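Local coordinates for synaptonemal complex protein 2 (Mus musculus, PDB 5IWZ) that forms a major part of the axial and lateral elements of synaptonemal complexes, helps assemble these complexes, and is required for normal meiotic synapsis and fertility, at residues L13-D18 / S46-K52; A20-F26 / D55-E60. One frame throughout, in Å; residues are numbered along the deposited sequence.

Contact 1 of 2, residues L13-D18 / S46-K52; sequences LEKCID and SKQFLRK
E14 reaches from the first helix to the turn at S46-F49, and its carboxylate is held at both oxygens. OE1 of E14 takes the backbone N of S46 at 2.7 Å, on its syn lone pair, with an N-H...O angle of 156°. OE2 of E14 takes two donors. S46 OG comes in on the syn side at 2.7 Å, and K52 NZ comes in on the anti side, also at 2.7 Å. Three bonds thus fix the rotation of the carboxylate. CG of E14 stands anti to its backbone N (chi1 -179°) and the chain runs on extended, which carries the acid across to the turn. K52 is extended too and crosses E14 at about a right angle. Its NZ also bridges to D18 OD1 at 2.9 Å, one helical turn further on, so one ammonium group joins two acids. Their negative charges probably favour the protonated lysine. F49 packs beneath this polar layer. Its ring sits obliquely to its neighbours: CD1 meets E14 CG, CE1 lies 3.8 Å from I17 CG1, and CZ lies 3.9 Å from L13 CD2. M94 and I83 also touch F49. S46 has a second role, since its OG accepts a weak bond from Q48 N. The result is a helix-to-helix salt-bridge network beside an apolar layer, with a capping serine before helix 49-63, in the armadillo-repeat-like domain.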
loop_
_atom_site.group_PDB
_atom_site.type_symbol
_atom_site.label_atom_id
_atom_site.label_comp_id
_atom_site.label_asym_id
_atom_site.label_seq_id
_atom_site.Cartn_x
_atom_site.Cartn_y
_atom_site.Cartn_z
ATOM N N LEU A 13 4.432 -30.906 -1.253
ATOM C CA LEU A 13 3.817 -29.704 -0.697
ATOM C C LEU A 13 2.685 -30.031 0.264
ATOM O O LEU A 13 2.624 -29.485 1.369
ATOM C CB LEU A 13 3.297 -28.796 -1.817
ATOM C CG LEU A 13 2.610 -27.500 -1.351
ATOM C CD1 LEU A 13 3.562 -26.611 -0.550
ATOM C CD2 LEU A 13 2.001 -26.697 -2.523
ATOM N N GLU A 14 1.759 -30.910 -0.144
ATOM C CA GLU A 14 0.627 -31.193 0.732
ATOM C C GLU A 14 1.086 -31.881 2.013
ATOM O O GLU A 14 0.579 -31.579 3.103
ATOM C CB GLU A 14 -0.433 -32.028 0.012
ATOM C CG GLU A 14 -1.635 -32.319 0.904
ATOM C CD GLU A 14 -2.909 -32.699 0.139
ATOM O OE1 GLU A 14 -2.913 -32.677 -1.110
ATOM O OE2 GLU A 14 -3.919 -33.012 0.807
ATOM N N LYS A 15 2.070 -32.781 1.915
ATOM C CA LYS A 15 2.580 -33.403 3.130
ATOM C C LYS A 15 3.263 -32.380 4.030
ATOM O O LYS A 15 3.144 -32.467 5.261
ATOM C CB LYS A 15 3.514 -34.565 2.784
ATOM C CG LYS A 15 2.755 -35.790 2.271
ATOM C CD LYS A 15 3.593 -36.655 1.341
ATOM C CE LYS A 15 2.876 -37.959 1.013
ATOM N NZ LYS A 15 3.396 -39.136 1.764
ATOM N N CYS A 16 3.926 -31.378 3.448
ATOM C CA CYS A 16 4.457 -30.291 4.268
ATOM C C CYS A 16 3.337 -29.576 5.009
ATOM O O CYS A 16 3.491 -29.220 6.186
ATOM C CB CYS A 16 5.241 -29.292 3.408
ATOM S SG CYS A 16 6.668 -30.007 2.583
ATOM N N ILE A 17 2.205 -29.350 4.337
ATOM C CA ILE A 17 1.074 -28.691 4.987
ATOM C C ILE A 17 0.521 -29.572 6.104
ATOM O O ILE A 17 0.173 -29.080 7.190
ATOM C CB ILE A 17 -0.005 -28.328 3.941
ATOM C CG1 ILE A 17 0.509 -27.260 2.951
ATOM C CG2 ILE A 17 -1.327 -27.908 4.621
ATOM C CD1 ILE A 17 0.882 -25.921 3.587
ATOM N N ASP A 18 0.452 -30.889 5.861
ATOM C CA ASP A 18 0.083 -31.847 6.905
ATOM C C ASP A 18 1.019 -31.760 8.107
ATOM O O ASP A 18 0.564 -31.769 9.259
ATOM C CB ASP A 18 0.106 -33.281 6.360
ATOM C CG ASP A 18 -1.023 -33.577 5.372
ATOM O OD1 ASP A 18 -2.092 -32.919 5.430
ATOM O OD2 ASP A 18 -0.828 -34.500 4.542
ATOM N N SER A 46 -4.614 -32.913 -3.196
ATOM C CA SER A 46 -5.896 -33.574 -3.057
ATOM C C SER A 46 -7.047 -32.577 -3.092
ATOM O O SER A 46 -6.866 -31.357 -3.069
ATOM C CB SER A 46 -5.948 -34.361 -1.757
ATOM O OG SER A 46 -6.163 -33.474 -0.680
ATOM N N LYS A 47 -8.254 -33.141 -3.131
ATOM C CA LYS A 47 -9.490 -32.374 -3.067
ATOM C C LYS A 47 -9.629 -31.640 -1.738
ATOM O O LYS A 47 -10.321 -30.616 -1.662
ATOM C CB LYS A 47 -10.672 -33.330 -3.282
ATOM C CG LYS A 47 -11.971 -32.694 -3.680
ATOM C CD LYS A 47 -11.987 -32.339 -5.161
ATOM C CE LYS A 47 -13.412 -32.035 -5.639
ATOM N NZ LYS A 47 -13.396 -31.085 -6.793
ATOM N N GLN A 48 -8.988 -32.147 -0.683
ATOM C CA GLN A 48 -9.031 -31.547 0.646
ATOM C C GLN A 48 -7.892 -30.558 0.904
ATOM O O GLN A 48 -7.752 -30.085 2.034
ATOM C CB GLN A 48 -8.993 -32.640 1.718
ATOM C CG GLN A 48 -10.258 -33.489 1.810
ATOM C CD GLN A 48 -10.377 -34.507 0.687
ATOM O OE1 GLN A 48 -9.432 -35.244 0.396
ATOM N NE2 GLN A 48 -11.542 -34.550 0.047
ATOM N N PHE A 49 -7.061 -30.262 -0.100
ATOM C CA PHE A 49 -5.942 -29.337 0.097
ATOM C C PHE A 49 -6.425 -27.973 0.580
ATOM O O PHE A 49 -5.872 -27.412 1.531
ATOM C CB PHE A 49 -5.146 -29.201 -1.202
ATOM C CG PHE A 49 -3.856 -28.406 -1.067
ATOM C CD1 PHE A 49 -2.889 -28.770 -0.138
ATOM C CD2 PHE A 49 -3.598 -27.322 -1.893
ATOM C CE1 PHE A 49 -1.707 -28.052 -0.018
ATOM C CE2 PHE A 49 -2.407 -26.609 -1.779
ATOM C CZ PHE A 49 -1.464 -26.981 -0.840
ATOM N N LEU A 50 -7.469 -27.423 -0.061
ATOM C CA LEU A 50 -7.962 -26.102 0.325
ATOM C C LEU A 50 -8.449 -26.080 1.774
ATOM O O LEU A 50 -8.180 -25.123 2.515
ATOM C CB LEU A 50 -9.080 -25.658 -0.623
ATOM C CG LEU A 50 -9.754 -24.322 -0.290
ATOM C CD1 LEU A 50 -8.744 -23.151 -0.253
ATOM C CD2 LEU A 50 -10.913 -23.996 -1.269
ATOM N N ARG A 51 -9.181 -27.116 2.188
ATOM C CA ARG A 51 -9.637 -27.219 3.572
ATOM C C ARG A 51 -8.468 -27.195 4.549
ATOM O O ARG A 51 -8.550 -26.556 5.604
ATOM C CB ARG A 51 -10.445 -28.505 3.776
ATOM C CG ARG A 51 -10.716 -28.827 5.238
ATOM C CD ARG A 51 -10.301 -30.248 5.599
ATOM N NE ARG A 51 -10.251 -30.445 7.050
ATOM C CZ ARG A 51 -11.175 -31.091 7.761
ATOM N NH1 ARG A 51 -12.235 -31.624 7.164
ATOM N NH2 ARG A 51 -11.037 -31.211 9.077
ATOM N N LYS A 52 -7.385 -27.913 4.231
ATOM C CA LYS A 52 -6.214 -27.925 5.107
ATOM C C LYS A 52 -5.547 -26.553 5.156
ATOM O O LYS A 52 -5.147 -26.095 6.231
ATOM C CB LYS A 52 -5.211 -28.981 4.643
ATOM C CG LYS A 52 -5.673 -30.437 4.756
ATOM C CD LYS A 52 -4.675 -31.323 4.032
ATOM C CE LYS A 52 -5.062 -32.780 4.102
ATOM N NZ LYS A 52 -4.030 -33.618 3.422
#

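Contact 2 of 2, residues A20-F26 / D55-E60; sequences ALRKNDF and DLICRE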
loop_
_atom_site.group_PDB
_atom_site.type_symbol
_atom_site.label_atom_id
_atom_site.label_comp_id
_atom_site.label_asym_id
_atom_site.label_seq_id
_atom_site.Cartn_x
_atom_site.Cartn_y
_atom_site.Cartn_z
ATOM N N ALA A 20 2.822 -29.236 9.115
ATOM C CA ALA A 20 2.515 -27.995 9.819
ATOM C C ALA A 20 1.236 -28.123 10.641
ATOM O O ALA A 20 1.185 -27.702 11.808
ATOM C CB ALA A 20 2.385 -26.844 8.811
ATOM N N LEU A 21 0.176 -28.666 10.023
ATOM C CA LEU A 21 -1.100 -28.840 10.718
ATOM C C LEU A 21 -0.974 -29.806 11.893
ATOM O O LEU A 21 -1.355 -29.485 13.026
ATOM C CB LEU A 21 -2.167 -29.352 9.738
ATOM C CG LEU A 21 -3.204 -28.405 9.145
ATOM C CD1 LEU A 21 -4.230 -29.220 8.368
ATOM C CD2 LEU A 21 -3.898 -27.550 10.222
ATOM N N ARG A 22 -0.476 -31.013 11.635
ATOM C CA ARG A 22 -0.558 -32.068 12.644
ATOM C C ARG A 22 0.582 -32.011 13.657
ATOM O O ARG A 22 0.377 -32.312 14.838
ATOM C CB ARG A 22 -0.590 -33.430 11.960
ATOM C CG ARG A 22 -1.781 -33.609 11.015
ATOM C CD ARG A 22 -2.070 -35.082 10.704
ATOM N NE ARG A 22 -3.298 -35.529 11.356
ATOM C CZ ARG A 22 -4.490 -35.473 10.787
ATOM N NH1 ARG A 22 -4.604 -35.001 9.555
ATOM N NH2 ARG A 22 -5.561 -35.884 11.445
ATOM N N LYS A 23 1.779 -31.619 13.237
ATOM C CA LYS A 23 2.918 -31.625 14.139
ATOM C C LYS A 23 3.342 -30.233 14.589
ATOM O O LYS A 23 4.220 -30.124 15.442
ATOM C CB LYS A 23 4.082 -32.355 13.475
ATOM C CG LYS A 23 3.750 -33.817 13.189
ATOM C CD LYS A 23 4.858 -34.503 12.401
ATOM C CE LYS A 23 4.930 -36.013 12.724
ATOM N NZ LYS A 23 3.669 -36.745 12.457
ATOM N N ASN A 24 2.725 -29.168 14.071
ATOM C CA ASN A 24 3.215 -27.813 14.312
ATOM C C ASN A 24 4.702 -27.737 13.962
ATOM O O ASN A 24 5.511 -27.144 14.680
ATOM C CB ASN A 24 2.939 -27.368 15.760
ATOM C CG ASN A 24 2.990 -25.840 15.938
ATOM O OD1 ASN A 24 2.920 -25.092 14.965
ATOM N ND2 ASN A 24 3.095 -25.382 17.187
ATOM N N ASP A 25 5.067 -28.383 12.850
ATOM C CA ASP A 25 6.435 -28.406 12.332
ATOM C C ASP A 25 6.455 -27.747 10.956
ATOM O O ASP A 25 5.960 -28.321 9.974
ATOM C CB ASP A 25 6.978 -29.830 12.242
ATOM C CG ASP A 25 8.416 -29.877 11.707
ATOM O OD1 ASP A 25 8.905 -30.970 11.364
ATOM O OD2 ASP A 25 9.068 -28.820 11.618
ATOM N N PHE A 26 7.068 -26.571 10.877
ATOM C CA PHE A 26 7.114 -25.800 9.641
ATOM C C PHE A 26 8.427 -25.949 8.882
ATOM O O PHE A 26 8.552 -25.403 7.782
ATOM C CB PHE A 26 6.841 -24.325 9.951
ATOM C CG PHE A 26 5.392 -24.021 10.119
ATOM C CD1 PHE A 26 4.672 -23.488 9.067
ATOM C CD2 PHE A 26 4.740 -24.286 11.315
ATOM C CE1 PHE A 26 3.332 -23.224 9.191
ATOM C CE2 PHE A 26 3.384 -24.016 11.454
ATOM C CZ PHE A 26 2.678 -23.486 10.396
ATOM N N ASP A 55 -7.750 -24.422 7.385
ATOM C CA ASP A 55 -7.555 -24.791 8.783
ATOM C C ASP A 55 -6.248 -24.222 9.323
ATOM O O ASP A 55 -6.210 -23.641 10.411
ATOM C CB ASP A 55 -7.568 -26.319 8.928
ATOM C CG ASP A 55 -8.965 -26.928 8.755
ATOM O OD1 ASP A 55 -9.921 -26.194 8.407
ATOM O OD2 ASP A 55 -9.102 -28.161 8.951
ATOM N N LEU A 56 -5.160 -24.399 8.582
ATOM C CA LEU A 56 -3.854 -23.971 9.075
ATOM C C LEU A 56 -3.764 -22.445 9.175
ATOM O O LEU A 56 -3.312 -21.908 10.194
ATOM C CB LEU A 56 -2.773 -24.555 8.162
ATOM C CG LEU A 56 -1.317 -24.230 8.495
ATOM C CD1 LEU A 56 -1.089 -24.949 9.807
ATOM C CD2 LEU A 56 -0.383 -24.787 7.395
ATOM N N ILE A 57 -4.245 -21.717 8.158
ATOM C CA ILE A 57 -4.126 -20.256 8.190
ATOM C C ILE A 57 -4.970 -19.650 9.312
ATOM O O ILE A 57 -4.505 -18.763 10.042
ATOM C CB ILE A 57 -4.488 -19.671 6.818
ATOM C CG1 ILE A 57 -3.349 -19.925 5.823
ATOM C CG2 ILE A 57 -4.798 -18.193 6.936
ATOM C CD1 ILE A 57 -3.762 -19.682 4.378
ATOM N N CYS A 58 -6.208 -20.136 9.491
ATOM C CA CYS A 58 -7.055 -19.627 10.568
ATOM C C CYS A 58 -6.447 -19.913 11.940
ATOM O O CYS A 58 -6.505 -19.071 12.846
ATOM C CB CYS A 58 -8.458 -20.241 10.463
ATOM S SG CYS A 58 -9.427 -19.648 9.039
ATOM N N ARG A 59 -5.866 -21.097 12.118
ATOM C CA ARG A 59 -5.220 -21.397 13.395
ATOM C C ARG A 59 -4.060 -20.453 13.673
ATOM O O ARG A 59 -3.953 -19.888 14.767
ATOM C CB ARG A 59 -4.718 -22.830 13.417
ATOM C CG ARG A 59 -3.963 -23.152 14.685
ATOM C CD ARG A 59 -3.349 -24.528 14.586
ATOM N NE ARG A 59 -1.974 -24.514 14.090
ATOM C CZ ARG A 59 -1.362 -25.604 13.632
ATOM N NH1 ARG A 59 -2.025 -26.753 13.604
ATOM N NH2 ARG A 59 -0.104 -25.552 13.197
ATOM N N GLU A 60 -3.154 -20.297 12.705
ATOM C CA GLU A 60 -2.001 -19.419 12.910
ATOM C C GLU A 60 -2.424 -17.964 13.108
ATOM O O GLU A 60 -1.827 -17.252 13.918
ATOM C CB GLU A 60 -1.025 -19.557 11.738
ATOM C CG GLU A 60 -0.404 -20.964 11.640
ATOM C CD GLU A 60 0.269 -21.404 12.961
ATOM O OE1 GLU A 60 -0.139 -22.433 13.545
ATOM O OE2 GLU A 60 1.174 -20.686 13.440
#
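A20 O takes R59 NH2 at 2.9 Å, from above the carbonyl plane, and accepts a weak bond from N24 N as well. R59 NH1 donates to L21 O at 2.9 Å, in the carbonyl plane and on a lone pair. Both oxygens lie close to the guanidinium plane, so R59 bonds two successive carbonyls at once. The R59 chain bends at chi3 (93°), which turns the flat group toward the carbonyls of A20 and L21. E60 OE1 also holds the guanidinium. R59 NE lies 2.8 Å from E60 OE1, nearly along the C-O axis, and R59 NH2 lies 3.1 Å from the same oxygen, above the carboxylate plane. K63 makes a further salt bridge to OE1. A methionine in place of R59 would probably leave the carbonyl of L21 without this donor and E60 OE1 without two of its N-H bonds, though K63 would still reach it. Leucines pack alongside. CD2 of L21 rests 3.8 Å from L56 CB, and A20 CB meets L56 CD2 at 3.7 Å. L56 CD1 also lies over one face of the guanidinium, toward its rim. F26 brings its CZ to L56 CD1 at 4.1 Å, while A20 CB lies over one face of its ring, toward the rim. Helix 66-79 adjoins this layer, with I72 touching F26 and L56, and V69 and T68 meeting E60. On another side of helix 49-63, W106 of helix 99-108 packs on I57 and C58.

In the fold
From the N terminus, helix 13-23 supplies the first segment of both contacts. The chain then turns into helix 27-32, passes strand 43-45 and enters helix 49-63, which supplies both second segments. Contact 1 closes a loop of 27 residues and contact 2 one of 28. The two loops cross, because the segments come in the order 13-18, 20-26, 46-52, 55-60. Residues pair in rising order, E14 with F49, I17 with K52 and L21 with L56, so the helices run in broadly the same sense, though inclined to each other. The contact centres lie 11 Å apart, and K52 CB meets L21 CD1 between them at 3.9 Å. Together they join the first helix to helix 49-63 within the armadillo-repeat-like domain.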